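Local coordinates for Serine/threonine protein kinase (Mycobacterium tuberculosis, PDB 4ESQ) that is the extracellular sensor domain of the membrane receptor kinase PknH, an enzyme that probably phosphorylates serine and threonine residues of proteins, at residues Glu19-Val23 with Met24-Ser28; Asp80-Glu83 with His84-Asn87; Ser106-Lys109 with Trp110-Ala114. All blocks are in the same frame, centred on the assembly; numbering follows the deposited sequence.

Overall arrangement
The three contacts follow one another along the chain, all within the PknH-like extracellular domain, an antiparallel sheet flanked by helices. Contact 1 is the end of helix 17-24, and contact 2 is the entry to strand 84-92; their centres are about 11 Å apart and they touch, Met24 packing on Val86 and Ser26 on His84. Contact 3, the end of helix 96-111, lies on the opposite side of the chain's centre, its centre about 29 Å from that of contact 1 and 26 Å from that of contact 2. Strand 84-92 leads directly to helix 96-111, so one chain passage links these two sides of the sensor domain.

Contact 1: residues Glu19-Val23 with Met24-Ser28; sequences EVNAV and MGSSS
Asn21 reaches from the last turn of the helix toward Ser26, just beyond it. Its CB sits against the Ser26 carbonyl, 3.2 Å from Ser26 O, and its amide extends along the outgoing chain, OD1 3.4 Å from Ser26 OG. That amide oxygen takes a hydrogen bond from the backbone N of Met29. Ser26 OG stands anti to its own backbone N (chi1 -178°), where it accepts an almost straight bond from Ser28 N at 3.1 Å; Glu77 is its second partner. Met24 folds back: with CG anti to the carbonyl carbon (chi1 -66°) it lays CG 3.4 Å from Val20 O, and the bends at chi2 and chi3 then set SD obliquely by Val23 CG1 at 4.2 Å. In the backbone, Met24 N bonds helically to Val20 O. Asn21 O receives two donors, a weak one from Gly25 N and a nearly linear one from Ser26 N at 3.0 Å. Gly25, with positive phi (80°), turns the chain out. The turn seats Met24 on Val86 of strand 84-92 and Val23 on Ile183 of helix 179-192. This is a helix C-terminus closed by a six-to-one backbone bond across a glycine and followed directly by an ST turn.

Contact 2: residues Asp80-Glu83 with His84-Asn87; sequences DNYE and HWVN
Tyr82 and Trp85 meet across a bend at Glu83, whose backbone is near helical between the extended conformations of Tyr82 and His84. The two aromatic side chains lie side by side and point the same way. Tyr82 has CG between its backbone N and carbonyl carbon (chi1 42°), which brings the CE1 corner of its ring 3.7 Å from Trp85 CD1 and also up to the CB of that tryptophan. Their planes are 30° apart, but the ring of Tyr82 is slid well along, 5.2 Å from centroid to centroid of the five-membered ring of Trp85, so overlap is slight. Tyr82 CD1 also rests 3.5 Å from His84 O. The imidazole of His84 goes elsewhere: Glu83 CB lies over one of its faces in a CH-pi contact, 3.9 Å from the ring centroid. A hydrogen bond from His84 ND1 to Glu77 restrains the rotation of that ring. A buffer molecule, probably from the crystallisation liquor, is hydrogen-bonded to Tyr82 O. Residues 80-83 belong to the loop of the beta-hairpin formed by strands 69-76 and 84-92. In the sheet, strand 84-92 runs between strands 69-76 and 165-173: Trp85 packs on Ile74 and Ser76 from the one and on Asn170 and Cys172 from the other, while His84 and Val86 meet Met24 of helix 17-24.

Contact 3: residues Ser106-Lys109 with Trp110-Ala114; sequences SADK and WKNCA
Trp110 packs its indole back against the helix turn that Ser106 belongs to, and this is the tight part of the contact. The Ser106 carbonyl sits above one face, displaced beyond the CG-CD1 side of the five-membered ring, its O atom 3.1 Å from Trp110 CD1, while Trp110 N bonds to that same oxygen at 2.8 Å. With CG anti to the carbonyl carbon (chi1 -66°), the indole is directed back along the helix, and chi2 of 16° turns NE1 to within 4.1 Å of Ser106 CB. One water spans the polar groups here, accepting from Trp110 NE1 and hydrogen-bonded to Ser106 OG, a hydroxyl that also pairs with Phe102 O. Next the backbone bonds shorten: Asn112 N bonds to Lys109 O three residues back, coming from well above the carbonyl plane, 61° out of it, and Cys113 N makes a similar three-residue step to Trp110 O. Cys113 SG ends 3.3 Å from Lys109 O and is tied to Cys50 by a disulfide, which anchors this end of the helix. The other side is exposed and looser. Lys111 is close chiefly at its base, where CG passes 3.1 Å from Ala107 O; its extended remainder carries on along the exposed side. Asp108 and Asn112 cross with carboxylate and amide planes nearly perpendicular, OD1 of Asp108 staying 3.9 Å from Asn112 ND2, so they are neighbours without a bond. The end of helix 96-111 lies against the sheet through Trp110, which touches Ile141 and Val143 of strand 141-147 and Arg157 and Met159 of strand 154-162; Ala53 of helix 51-54 meets both Trp110 and Cys113.

Contact 1: residues Glu19-Val23 with Met24-Ser28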
# COMPACT_ATOMS: atom_id res chain seq x y z
N GLU A 19 -14.42 7.24 -5.45
CA GLU A 19 -13.05 7.48 -5.87
C GLU A 19 -12.30 6.18 -6.16
O GLU A 19 -11.55 6.10 -7.12
CB GLU A 19 -12.31 8.32 -4.83
CG GLU A 19 -12.87 9.74 -4.69
CD GLU A 19 -12.32 10.50 -3.49
OE1 GLU A 19 -12.17 9.90 -2.40
OE2 GLU A 19 -12.03 11.71 -3.63
N VAL A 20 -12.48 5.17 -5.31
CA VAL A 20 -11.83 3.88 -5.51
C VAL A 20 -12.34 3.21 -6.79
O VAL A 20 -11.56 2.74 -7.62
CB VAL A 20 -12.06 2.94 -4.32
CG1 VAL A 20 -11.46 1.55 -4.62
CG2 VAL A 20 -11.46 3.53 -3.07
N ASN A 21 -13.66 3.17 -6.94
CA ASN A 21 -14.29 2.64 -8.14
C ASN A 21 -13.76 3.31 -9.40
O ASN A 21 -13.44 2.65 -10.38
CB ASN A 21 -15.81 2.83 -8.09
CG ASN A 21 -16.52 1.69 -7.39
OD1 ASN A 21 -16.12 0.52 -7.47
ND2 ASN A 21 -17.62 2.02 -6.71
N ALA A 22 -13.68 4.64 -9.36
CA ALA A 22 -13.27 5.42 -10.52
C ALA A 22 -11.84 5.10 -10.94
O ALA A 22 -11.55 4.99 -12.13
CB ALA A 22 -13.42 6.92 -10.23
N VAL A 23 -10.95 4.95 -9.97
CA VAL A 23 -9.56 4.64 -10.31
C VAL A 23 -9.48 3.23 -10.89
O VAL A 23 -8.78 2.99 -11.89
CB VAL A 23 -8.62 4.77 -9.09
CG1 VAL A 23 -7.25 4.13 -9.39
CG2 VAL A 23 -8.46 6.24 -8.70
N MET A 24 -10.21 2.30 -10.29
CA MET A 24 -10.06 0.88 -10.62
C MET A 24 -10.85 0.44 -11.85
O MET A 24 -10.64 -0.65 -12.37
CB MET A 24 -10.43 -0.01 -9.43
CG MET A 24 -9.49 0.10 -8.22
SD MET A 24 -7.73 0.03 -8.62
CE MET A 24 -7.57 -1.68 -9.13
N GLY A 25 -11.77 1.29 -12.32
CA GLY A 25 -12.59 0.91 -13.45
C GLY A 25 -13.74 0.00 -13.05
O GLY A 25 -14.13 -0.90 -13.79
N SER A 26 -14.29 0.25 -11.87
CA SER A 26 -15.40 -0.54 -11.33
C SER A 26 -16.57 0.36 -10.97
O SER A 26 -16.44 1.58 -10.94
CB SER A 26 -14.93 -1.30 -10.09
OG SER A 26 -15.95 -2.12 -9.56
N SER A 27 -17.72 -0.24 -10.69
CA SER A 27 -18.88 0.48 -10.18
C SER A 27 -19.46 -0.23 -8.96
O SER A 27 -20.54 0.12 -8.50
CB SER A 27 -19.98 0.58 -11.25
OG SER A 27 -19.62 1.46 -12.30
N SER A 28 -18.75 -1.24 -8.45
CA SER A 28 -19.32 -2.08 -7.40
C SER A 28 -18.37 -2.48 -6.28
O SER A 28 -18.70 -3.33 -5.47
CB SER A 28 -19.93 -3.34 -8.03
OG SER A 28 -18.96 -4.04 -8.78

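Contact 2: residues Asp80-Glu83 with His84-Asn87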
# COMPACT_ATOMS: atom_id res chain seq x y z
N ASP A 80 -16.07 -14.07 -4.21
CA ASP A 80 -14.74 -14.66 -4.06
C ASP A 80 -13.85 -14.42 -5.27
O ASP A 80 -12.63 -14.62 -5.20
CB ASP A 80 -14.85 -16.17 -3.80
CG ASP A 80 -15.68 -16.49 -2.58
OD1 ASP A 80 -15.25 -16.17 -1.45
OD2 ASP A 80 -16.77 -17.09 -2.75
N ASN A 81 -14.45 -14.01 -6.38
CA ASN A 81 -13.69 -13.80 -7.61
C ASN A 81 -13.79 -12.36 -8.12
O ASN A 81 -14.08 -12.12 -9.29
CB ASN A 81 -14.15 -14.79 -8.69
CG ASN A 81 -13.89 -16.23 -8.30
OD1 ASN A 81 -12.75 -16.62 -8.05
ND2 ASN A 81 -14.95 -17.02 -8.22
N TYR A 82 -13.55 -11.41 -7.22
CA TYR A 82 -13.57 -9.99 -7.55
C TYR A 82 -12.54 -9.65 -8.63
O TYR A 82 -11.46 -10.24 -8.67
CB TYR A 82 -13.27 -9.16 -6.30
CG TYR A 82 -12.15 -9.73 -5.45
CD1 TYR A 82 -10.82 -9.45 -5.73
CD2 TYR A 82 -12.44 -10.55 -4.37
CE1 TYR A 82 -9.80 -9.98 -4.95
CE2 TYR A 82 -11.43 -11.08 -3.58
CZ TYR A 82 -10.12 -10.79 -3.88
OH TYR A 82 -9.12 -11.32 -3.10
N GLU A 83 -12.88 -8.69 -9.49
CA GLU A 83 -11.97 -8.25 -10.54
C GLU A 83 -10.91 -7.27 -10.03
O GLU A 83 -9.85 -7.13 -10.64
CB GLU A 83 -12.74 -7.61 -11.70
CG GLU A 83 -13.63 -8.58 -12.48
CD GLU A 83 -12.84 -9.52 -13.37
OE1 GLU A 83 -11.78 -9.12 -13.89
OE2 GLU A 83 -13.28 -10.68 -13.53
N HIS A 84 -11.22 -6.58 -8.92
CA HIS A 84 -10.34 -5.53 -8.41
C HIS A 84 -10.25 -5.60 -6.89
O HIS A 84 -11.20 -6.00 -6.22
CB HIS A 84 -10.89 -4.16 -8.80
CG HIS A 84 -11.14 -4.00 -10.27
ND1 HIS A 84 -12.40 -4.10 -10.82
CD2 HIS A 84 -10.29 -3.76 -11.30
CE1 HIS A 84 -12.32 -3.92 -12.13
NE2 HIS A 84 -11.05 -3.72 -12.44
N TRP A 85 -9.11 -5.20 -6.34
CA TRP A 85 -8.90 -5.26 -4.89
C TRP A 85 -7.95 -4.14 -4.51
O TRP A 85 -6.89 -3.99 -5.12
CB TRP A 85 -8.29 -6.61 -4.53
CG TRP A 85 -8.16 -6.92 -3.07
CD1 TRP A 85 -9.06 -7.57 -2.28
CD2 TRP A 85 -7.03 -6.62 -2.23
NE1 TRP A 85 -8.57 -7.69 -0.99
CE2 TRP A 85 -7.33 -7.12 -0.94
CE3 TRP A 85 -5.81 -5.98 -2.45
CZ2 TRP A 85 -6.44 -6.98 0.13
CZ3 TRP A 85 -4.92 -5.86 -1.38
CH2 TRP A 85 -5.25 -6.35 -0.11
N VAL A 86 -8.32 -3.34 -3.51
CA VAL A 86 -7.48 -2.22 -3.10
C VAL A 86 -7.31 -2.22 -1.59
O VAL A 86 -8.29 -2.35 -0.86
CB VAL A 86 -8.08 -0.87 -3.53
CG1 VAL A 86 -7.42 0.30 -2.76
CG2 VAL A 86 -7.97 -0.70 -5.03
N ASN A 87 -6.07 -2.08 -1.14
CA ASN A 87 -5.78 -1.84 0.26
C ASN A 87 -5.11 -0.47 0.32
O ASN A 87 -4.02 -0.28 -0.23
CB ASN A 87 -4.84 -2.92 0.82
CG ASN A 87 -4.65 -2.84 2.34
OD1 ASN A 87 -5.06 -1.88 2.99
ND2 ASN A 87 -4.03 -3.87 2.91

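Contact 3: residues Ser106-Lys109 with Trp110-Ala114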
# COMPACT_ATOMS: atom_id res chain seq x y z
N SER A 106 11.95 2.31 2.99
CA SER A 106 11.17 1.47 2.10
C SER A 106 11.80 1.43 0.71
O SER A 106 11.90 0.37 0.10
CB SER A 106 9.72 1.94 2.03
OG SER A 106 9.10 1.80 3.29
N ALA A 107 12.22 2.58 0.21
CA ALA A 107 12.87 2.63 -1.09
C ALA A 107 14.11 1.72 -1.12
O ALA A 107 14.32 1.00 -2.10
CB ALA A 107 13.21 4.06 -1.47
N ASP A 108 14.92 1.74 -0.06
CA ASP A 108 16.08 0.83 -0.01
C ASP A 108 15.68 -0.63 -0.08
O ASP A 108 16.31 -1.41 -0.79
CB ASP A 108 16.91 1.01 1.27
CG ASP A 108 17.83 -0.20 1.54
OD1 ASP A 108 18.90 -0.31 0.89
OD2 ASP A 108 17.49 -1.07 2.38
N LYS A 109 14.65 -1.00 0.67
CA LYS A 109 14.24 -2.38 0.70
C LYS A 109 13.63 -2.79 -0.64
O LYS A 109 13.93 -3.87 -1.16
CB LYS A 109 13.27 -2.65 1.85
CG LYS A 109 13.92 -2.49 3.23
CD LYS A 109 12.95 -2.78 4.36
CE LYS A 109 13.67 -2.86 5.70
NZ LYS A 109 12.73 -3.16 6.83
N TRP A 110 12.77 -1.94 -1.21
CA TRP A 110 12.10 -2.33 -2.45
C TRP A 110 13.09 -2.52 -3.59
O TRP A 110 12.89 -3.36 -4.47
CB TRP A 110 11.02 -1.33 -2.86
CG TRP A 110 9.84 -1.22 -1.94
CD1 TRP A 110 9.75 -1.67 -0.64
CD2 TRP A 110 8.59 -0.58 -2.24
NE1 TRP A 110 8.50 -1.35 -0.13
CE2 TRP A 110 7.78 -0.68 -1.09
CE3 TRP A 110 8.07 0.05 -3.38
CZ2 TRP A 110 6.48 -0.17 -1.04
CZ3 TRP A 110 6.78 0.56 -3.33
CH2 TRP A 110 6.00 0.45 -2.16
N LYS A 111 14.15 -1.72 -3.59
CA LYS A 111 15.14 -1.77 -4.66
C LYS A 111 15.91 -3.09 -4.68
O LYS A 111 16.40 -3.51 -5.73
CB LYS A 111 16.09 -0.58 -4.60
CG LYS A 111 15.40 0.72 -5.01
CD LYS A 111 16.30 1.93 -4.90
CE LYS A 111 15.50 3.21 -5.16
NZ LYS A 111 16.27 4.43 -4.78
N ASN A 112 15.99 -3.74 -3.52
CA ASN A 112 16.62 -5.04 -3.41
C ASN A 112 15.67 -6.18 -3.77
O ASN A 112 16.08 -7.34 -3.87
CB ASN A 112 17.18 -5.25 -2.00
CG ASN A 112 18.41 -4.40 -1.73
OD1 ASN A 112 19.24 -4.18 -2.63
ND2 ASN A 112 18.54 -3.92 -0.50
N CYS A 113 14.39 -5.85 -3.94
CA CYS A 113 13.40 -6.82 -4.38
C CYS A 113 13.16 -6.74 -5.89
O CYS A 113 12.68 -7.70 -6.49
CB CYS A 113 12.08 -6.60 -3.64
SG CYS A 113 12.27 -6.69 -1.85
N ALA A 114 13.49 -5.59 -6.48
CA ALA A 114 13.22 -5.33 -7.89
C ALA A 114 13.80 -6.40 -8.81
O ALA A 114 14.94 -6.82 -8.63
CB ALA A 114 13.76 -3.97 -8.29
O HOH W 1 7.38 -0.58 2.83